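Local atomic coordinates of STIV B116 (Sulfolobus turreted icosahedral virus, PDB entry 2J85), a protein that probably binds DNA and belongs to a family highly conserved among diverse crenarchaeal viruses. Residues Lys3-Asn8 and Val71-Asn76; Leu45-Gly50 and Thr64-Asn69. All blocks are in the same frame, centred on the assembly; numbering follows the deposited sequence.

Contact 1: Lys3-Asn8 and Val71-Asn76; sequences KVFLTN and VEVKMN
F5 and V73 mark the closest approach of the two backbones, their CA atoms 7.1 Å apart, and the gap is wider between K3 and M75. The segments run 130° apart and share no hydrogen bond, which is how a loop laid over the face of a β-sheet differs from a further strand at its edge. Here strand 4-7 is an inner strand of a mixed five-stranded sheet, with strands 80-86 and 45-47 as its neighbours, and 71-76 belongs to the irregular chain between helix 52-62 and strand 80-86. Side chains alternate along the strand: V4 and L6 pack against helix 29-41, whereas K3, F5 and T7 turn to the loop.

The F5 ring is the centrepiece. V73 sets CG1 over one of its faces in a CH-pi contact, 3.7 Å from the F5 ring centroid and 21° off the normal, displaced toward CG. CG1 reaches this place because it stands anti to the backbone N of V73 (chi1 -178°), leaving CG2 to the side. The selenomethionine M75 approaches obliquely, its CG 3.7 Å from F5 CD1. The K74 carbonyl comes in obliquely too, with O 3.8 Å from F5 CZ, and V71 makes a looser contact.

At one end the join becomes polar through a third party: the D79 carboxylate accepts from the backbone N of K3 with one oxygen and from that of N76 with the other. K3 NZ and N76 ND2 lie near each other without bonding, and N76 OD1 accepts from K16. At the other end T7 OG1 is bonded to A9 O, while its methyl meets the second branch of V73, T7 CG2 to V73 CG2 at 3.9 Å.

Contact 2: Leu45-Gly50 and Thr64-Asn69; sequences LINAIG and TQLQKN
N69 takes hold of N47 and I49 with two donors, and this pair of bonds ties an irregular loop to an Asx turn at the C-terminal end of strand 45-47, an outermost strand of the sheet within the chain. The side-chain bond runs from N69 ND2 to N47 O, 2.8 Å long with 147° at the hydrogen; the donor lies nearly along the C=O axis. The backbone bond, from N69 N to I49 O, is straighter, at 3.0 Å and 166°. With CG anti to its own backbone N, N69 carries its amide back to the N47 carbonyl while its main chain faces I49. I49 O also receives a CA-H...O contact from K68 CA, and A48 CA makes a similar one with N69 O.

The Asx turn braces the strand side. N47 OD1 accepts from I49 N at 3.1 Å, pinning the N47 amide across the bend that presents the I49 carbonyl to the loop. The opposite branch of the amide, ND2, comes within 2.7 Å of Q67 O, but the angle is too poor for a hydrogen bond. It is thus the odd-numbered residues N47 and I49 whose carbonyls serve the loop.

Farther back the joint turns apolar. L66 points to the strand and also touches L6, while L45 leans on helix 29-41 as well. The two leucines meet at their methyl ends, with L45 CD2 4.4 Å from L66 CD2.

From the N terminus, the chain lays down strand 4-7, passes through strand 20-27 and helix 29-41, and returns as strand 45-47 alongside the first. Contact 2 closes the short loop that holds helix 52-62, fixing the chain after that helix to the end of strand 45-47. The chain then moves on to 71-76, where contact 1 closes the longer loop that began at strand 4-7; contact 2 is therefore nested inside it. The two meet in the sheet, through probable backbone hydrogen bonds from I46 N to V4 O and A48 N to L6 O, and V73 packs on A48. A disulfide, C33-C62, additionally joins the two helices.

Contact 1: Lys3-Asn8 and Val71-Asn76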
loop_
_atom_site.group_PDB
_atom_site.type_symbol
_atom_site.label_atom_id
_atom_site.label_comp_id
_atom_site.label_asym_id
_atom_site.label_seq_id
_atom_site.Cartn_x
_atom_site.Cartn_y
_atom_site.Cartn_z
ATOM N N LYS A 3 -0.002 -18.286 -7.624
ATOM C CA LYS A 3 0.898 -17.366 -8.297
ATOM C C LYS A 3 1.754 -16.581 -7.290
ATOM O O LYS A 3 1.393 -16.431 -6.105
ATOM C CB LYS A 3 0.094 -16.400 -9.170
ATOM C CG LYS A 3 -1.091 -17.061 -9.929
ATOM C CD LYS A 3 -1.616 -16.207 -11.090
ATOM C CE LYS A 3 -3.134 -16.412 -11.380
ATOM N NZ LYS A 3 -3.974 -15.427 -10.603
ATOM N N VAL A 4 2.899 -16.101 -7.770
ATOM C CA VAL A 4 3.751 -15.206 -7.002
ATOM C C VAL A 4 4.044 -13.938 -7.809
ATOM O O VAL A 4 4.830 -13.944 -8.759
ATOM C CB VAL A 4 5.050 -15.888 -6.598
ATOM C CG1 VAL A 4 5.868 -14.952 -5.750
ATOM C CG2 VAL A 4 4.760 -17.194 -5.866
ATOM N N PHE A 5 3.408 -12.839 -7.435
ATOM C CA PHE A 5 3.612 -11.593 -8.141
ATOM C C PHE A 5 4.880 -10.867 -7.687
ATOM O O PHE A 5 5.108 -10.673 -6.487
ATOM C CB PHE A 5 2.389 -10.706 -7.948
ATOM C CG PHE A 5 1.125 -11.290 -8.525
ATOM C CD1 PHE A 5 0.256 -12.037 -7.728
ATOM C CD2 PHE A 5 0.811 -11.103 -9.853
ATOM C CE1 PHE A 5 -0.923 -12.562 -8.256
ATOM C CE2 PHE A 5 -0.374 -11.624 -10.390
ATOM C CZ PHE A 5 -1.229 -12.356 -9.601
ATOM N N LEU A 6 5.710 -10.475 -8.649
ATOM C CA LEU A 6 6.834 -9.605 -8.384
ATOM C C LEU A 6 6.408 -8.155 -8.638
ATOM O O LEU A 6 6.048 -7.791 -9.759
ATOM C CB LEU A 6 8.000 -9.972 -9.288
ATOM C CG LEU A 6 9.250 -9.120 -9.075
ATOM C CD1 LEU A 6 9.817 -9.406 -7.659
ATOM C CD2 LEU A 6 10.266 -9.369 -10.177
ATOM N N THR A 7 6.453 -7.332 -7.591
ATOM C CA THR A 7 5.956 -5.957 -7.653
ATOM C C THR A 7 6.940 -5.008 -6.986
ATOM O O THR A 7 7.713 -5.406 -6.101
ATOM C CB THR A 7 4.582 -5.785 -6.922
ATOM O OG1 THR A 7 4.769 -5.926 -5.516
ATOM C CG2 THR A 7 3.603 -6.821 -7.348
ATOM N N ASN A 8 6.872 -3.747 -7.413
ATOM C CA ASN A 8 7.616 -2.678 -6.775
ATOM C C ASN A 8 6.753 -1.855 -5.821
ATOM O O ASN A 8 7.185 -0.816 -5.341
ATOM C CB ASN A 8 8.286 -1.790 -7.818
ATOM C CG ASN A 8 7.316 -0.907 -8.563
ATOM O OD1 ASN A 8 6.131 -0.864 -8.260
ATOM N ND2 ASN A 8 7.824 -0.199 -9.563
ATOM N N VAL A 71 1.063 -5.617 -15.628
ATOM C CA VAL A 71 0.099 -6.597 -15.191
ATOM C C VAL A 71 -0.660 -5.852 -14.117
ATOM O O VAL A 71 -0.055 -5.168 -13.294
ATOM C CB VAL A 71 0.825 -7.817 -14.534
ATOM C CG1 VAL A 71 -0.169 -8.771 -13.834
ATOM C CG2 VAL A 71 1.673 -8.548 -15.549
ATOM N N GLU A 72 -1.974 -5.949 -14.132
ATOM C CA GLU A 72 -2.745 -5.501 -12.993
ATOM C C GLU A 72 -2.711 -6.653 -12.005
ATOM O O GLU A 72 -3.202 -7.735 -12.313
ATOM C CB GLU A 72 -4.171 -5.163 -13.406
ATOM C CG GLU A 72 -4.949 -4.415 -12.333
ATOM C CD GLU A 72 -6.394 -4.225 -12.715
ATOM O OE1 GLU A 72 -7.019 -5.231 -13.132
ATOM O OE2 GLU A 72 -6.897 -3.075 -12.610
ATOM N N VAL A 73 -2.085 -6.445 -10.851
ATOM C CA VAL A 73 -1.960 -7.493 -9.849
ATOM C C VAL A 73 -3.270 -7.614 -9.073
ATOM O O VAL A 73 -3.758 -6.647 -8.501
ATOM C CB VAL A 73 -0.758 -7.247 -8.897
ATOM C CG1 VAL A 73 -0.612 -8.382 -7.885
ATOM C CG2 VAL A 73 0.544 -7.062 -9.705
ATOM N N LYS A 74 -3.863 -8.801 -9.118
ATOM C CA LYS A 74 -5.033 -9.127 -8.320
ATOM C C LYS A 74 -4.812 -10.498 -7.697
ATOM O O LYS A 74 -4.766 -11.505 -8.390
ATOM C CB LYS A 74 -6.307 -9.112 -9.169
ATOM C CG LYS A 74 -6.790 -7.716 -9.523
ATOM C CD LYS A 74 -7.541 -7.044 -8.389
ATOM C CE LYS A 74 -7.836 -5.577 -8.733
ATOM N NZ LYS A 74 -8.672 -4.854 -7.703
HETATM N N MSE A 75 -4.680 -10.520 -6.380
HETATM C CA MSE A 75 -4.286 -11.726 -5.668
HETATM C C MSE A 75 -5.486 -12.485 -5.125
HETATM O O MSE A 75 -6.366 -11.905 -4.445
HETATM C CB MSE A 75 -3.353 -11.387 -4.508
HETATM C CG MSE A 75 -1.925 -11.181 -4.906
HETATM SE SE MSE A 75 -0.919 -10.432 -3.391
HETATM C CE MSE A 75 -0.886 -11.911 -2.120
ATOM N N ASN A 76 -5.498 -13.783 -5.423
ATOM C CA ASN A 76 -6.394 -14.723 -4.784
ATOM C C ASN A 76 -5.816 -15.148 -3.452
ATOM O O ASN A 76 -4.684 -14.812 -3.116
ATOM C CB ASN A 76 -6.613 -15.938 -5.684
ATOM C CG ASN A 76 -7.246 -15.557 -7.018
ATOM O OD1 ASN A 76 -8.362 -15.023 -7.062
ATOM N ND2 ASN A 76 -6.521 -15.806 -8.113
#

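Contact 2: Leu45-Gly50 and Thr64-Asn69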
loop_
_atom_site.group_PDB
_atom_site.type_symbol
_atom_site.label_atom_id
_atom_site.label_comp_id
_atom_site.label_asym_id
_atom_site.label_seq_id
_atom_site.Cartn_x
_atom_site.Cartn_y
_atom_site.Cartn_z
ATOM N N LEU A 45 6.182 -17.527 -10.719
ATOM C CA LEU A 45 6.344 -16.089 -10.695
ATOM C C LEU A 45 5.583 -15.422 -11.832
ATOM O O LEU A 45 5.724 -15.811 -12.981
ATOM C CB LEU A 45 7.813 -15.674 -10.799
ATOM C CG LEU A 45 8.018 -14.173 -10.460
ATOM C CD1 LEU A 45 8.262 -14.025 -8.970
ATOM C CD2 LEU A 45 9.118 -13.481 -11.276
ATOM N N ILE A 46 4.783 -14.408 -11.505
ATOM C CA ILE A 46 4.287 -13.475 -12.500
ATOM C C ILE A 46 4.975 -12.162 -12.210
ATOM O O ILE A 46 4.850 -11.632 -11.124
ATOM C CB ILE A 46 2.782 -13.313 -12.407
ATOM C CG1 ILE A 46 2.089 -14.660 -12.673
ATOM C CG2 ILE A 46 2.273 -12.232 -13.400
ATOM C CD1 ILE A 46 0.548 -14.546 -12.675
ATOM N N ASN A 47 5.715 -11.657 -13.180
ATOM C CA ASN A 47 6.449 -10.405 -13.073
ATOM C C ASN A 47 5.534 -9.248 -13.420
ATOM O O ASN A 47 4.988 -9.196 -14.515
ATOM C CB ASN A 47 7.636 -10.411 -14.049
ATOM C CG ASN A 47 8.364 -9.092 -14.097
ATOM O OD1 ASN A 47 8.429 -8.358 -13.098
ATOM N ND2 ASN A 47 8.932 -8.776 -15.266
ATOM N N ALA A 48 5.380 -8.325 -12.483
ATOM C CA ALA A 48 4.510 -7.159 -12.647
ATOM C C ALA A 48 5.286 -5.857 -12.420
ATOM O O ALA A 48 4.701 -4.846 -12.063
ATOM C CB ALA A 48 3.331 -7.253 -11.670
ATOM N N ILE A 49 6.602 -5.885 -12.586
ATOM C CA ILE A 49 7.392 -4.661 -12.526
ATOM C C ILE A 49 7.405 -4.077 -13.920
ATOM O O ILE A 49 7.957 -4.681 -14.862
ATOM C CB ILE A 49 8.814 -4.910 -12.009
ATOM C CG1 ILE A 49 8.765 -5.131 -10.484
ATOM C CG2 ILE A 49 9.717 -3.723 -12.341
ATOM C CD1 ILE A 49 10.007 -5.702 -9.910
ATOM N N GLY A 50 6.761 -2.916 -14.045
ATOM C CA GLY A 50 6.521 -2.273 -15.334
ATOM C C GLY A 50 7.628 -1.381 -15.877
ATOM O O GLY A 50 7.565 -0.981 -17.033
ATOM N N THR A 64 19.183 -12.102 -12.397
ATOM C CA THR A 64 18.043 -12.559 -13.162
ATOM C C THR A 64 18.117 -11.887 -14.520
ATOM O O THR A 64 19.013 -11.079 -14.754
ATOM C CB THR A 64 16.726 -12.235 -12.420
ATOM O OG1 THR A 64 16.756 -10.889 -11.938
ATOM C CG2 THR A 64 16.568 -13.155 -11.224
ATOM N N GLN A 65 17.208 -12.240 -15.425
ATOM C CA GLN A 65 17.162 -11.608 -16.739
ATOM C C GLN A 65 15.733 -11.219 -17.077
ATOM O O GLN A 65 15.232 -11.506 -18.172
ATOM C CB GLN A 65 17.735 -12.552 -17.817
ATOM C CG GLN A 65 19.019 -13.242 -17.402
ATOM C CD GLN A 65 19.843 -13.682 -18.575
ATOM O OE1 GLN A 65 19.428 -13.535 -19.725
ATOM N NE2 GLN A 65 21.032 -14.224 -18.300
ATOM N N LEU A 66 15.082 -10.561 -16.123
ATOM C CA LEU A 66 13.692 -10.150 -16.267
ATOM C C LEU A 66 13.599 -9.026 -17.255
ATOM O O LEU A 66 14.488 -8.188 -17.328
ATOM C CB LEU A 66 13.107 -9.676 -14.930
ATOM C CG LEU A 66 13.071 -10.713 -13.799
ATOM C CD1 LEU A 66 12.826 -10.024 -12.467
ATOM C CD2 LEU A 66 12.043 -11.797 -14.078
ATOM N N GLN A 67 12.499 -9.027 -18.003
ATOM C CA GLN A 67 12.097 -7.910 -18.841
ATOM C C GLN A 67 10.837 -7.309 -18.226
ATOM O O GLN A 67 10.076 -8.007 -17.557
ATOM C CB GLN A 67 11.843 -8.397 -20.263
ATOM C CG GLN A 67 13.110 -8.728 -21.023
ATOM C CD GLN A 67 12.843 -9.354 -22.395
ATOM O OE1 GLN A 67 13.161 -10.510 -22.626
ATOM N NE2 GLN A 67 12.253 -8.590 -23.295
ATOM N N LYS A 68 10.627 -6.011 -18.429
ATOM C CA LYS A 68 9.472 -5.333 -17.847
ATOM C C LYS A 68 8.155 -5.915 -18.360
ATOM O O LYS A 68 8.061 -6.413 -19.495
ATOM C CB LYS A 68 9.515 -3.810 -18.077
ATOM C CG LYS A 68 9.468 -3.353 -19.538
ATOM C CD LYS A 68 9.021 -1.908 -19.620
ATOM C CE LYS A 68 9.267 -1.287 -20.978
ATOM N NZ LYS A 68 9.142 0.207 -20.912
ATOM N N ASN A 69 7.140 -5.852 -17.506
ATOM C CA ASN A 69 5.852 -6.434 -17.814
ATOM C C ASN A 69 4.782 -5.718 -17.002
ATOM O O ASN A 69 4.857 -5.694 -15.774
ATOM C CB ASN A 69 5.889 -7.931 -17.497
ATOM C CG ASN A 69 4.640 -8.673 -17.953
ATOM O OD1 ASN A 69 4.103 -8.426 -19.041
ATOM N ND2 ASN A 69 4.181 -9.610 -17.122
#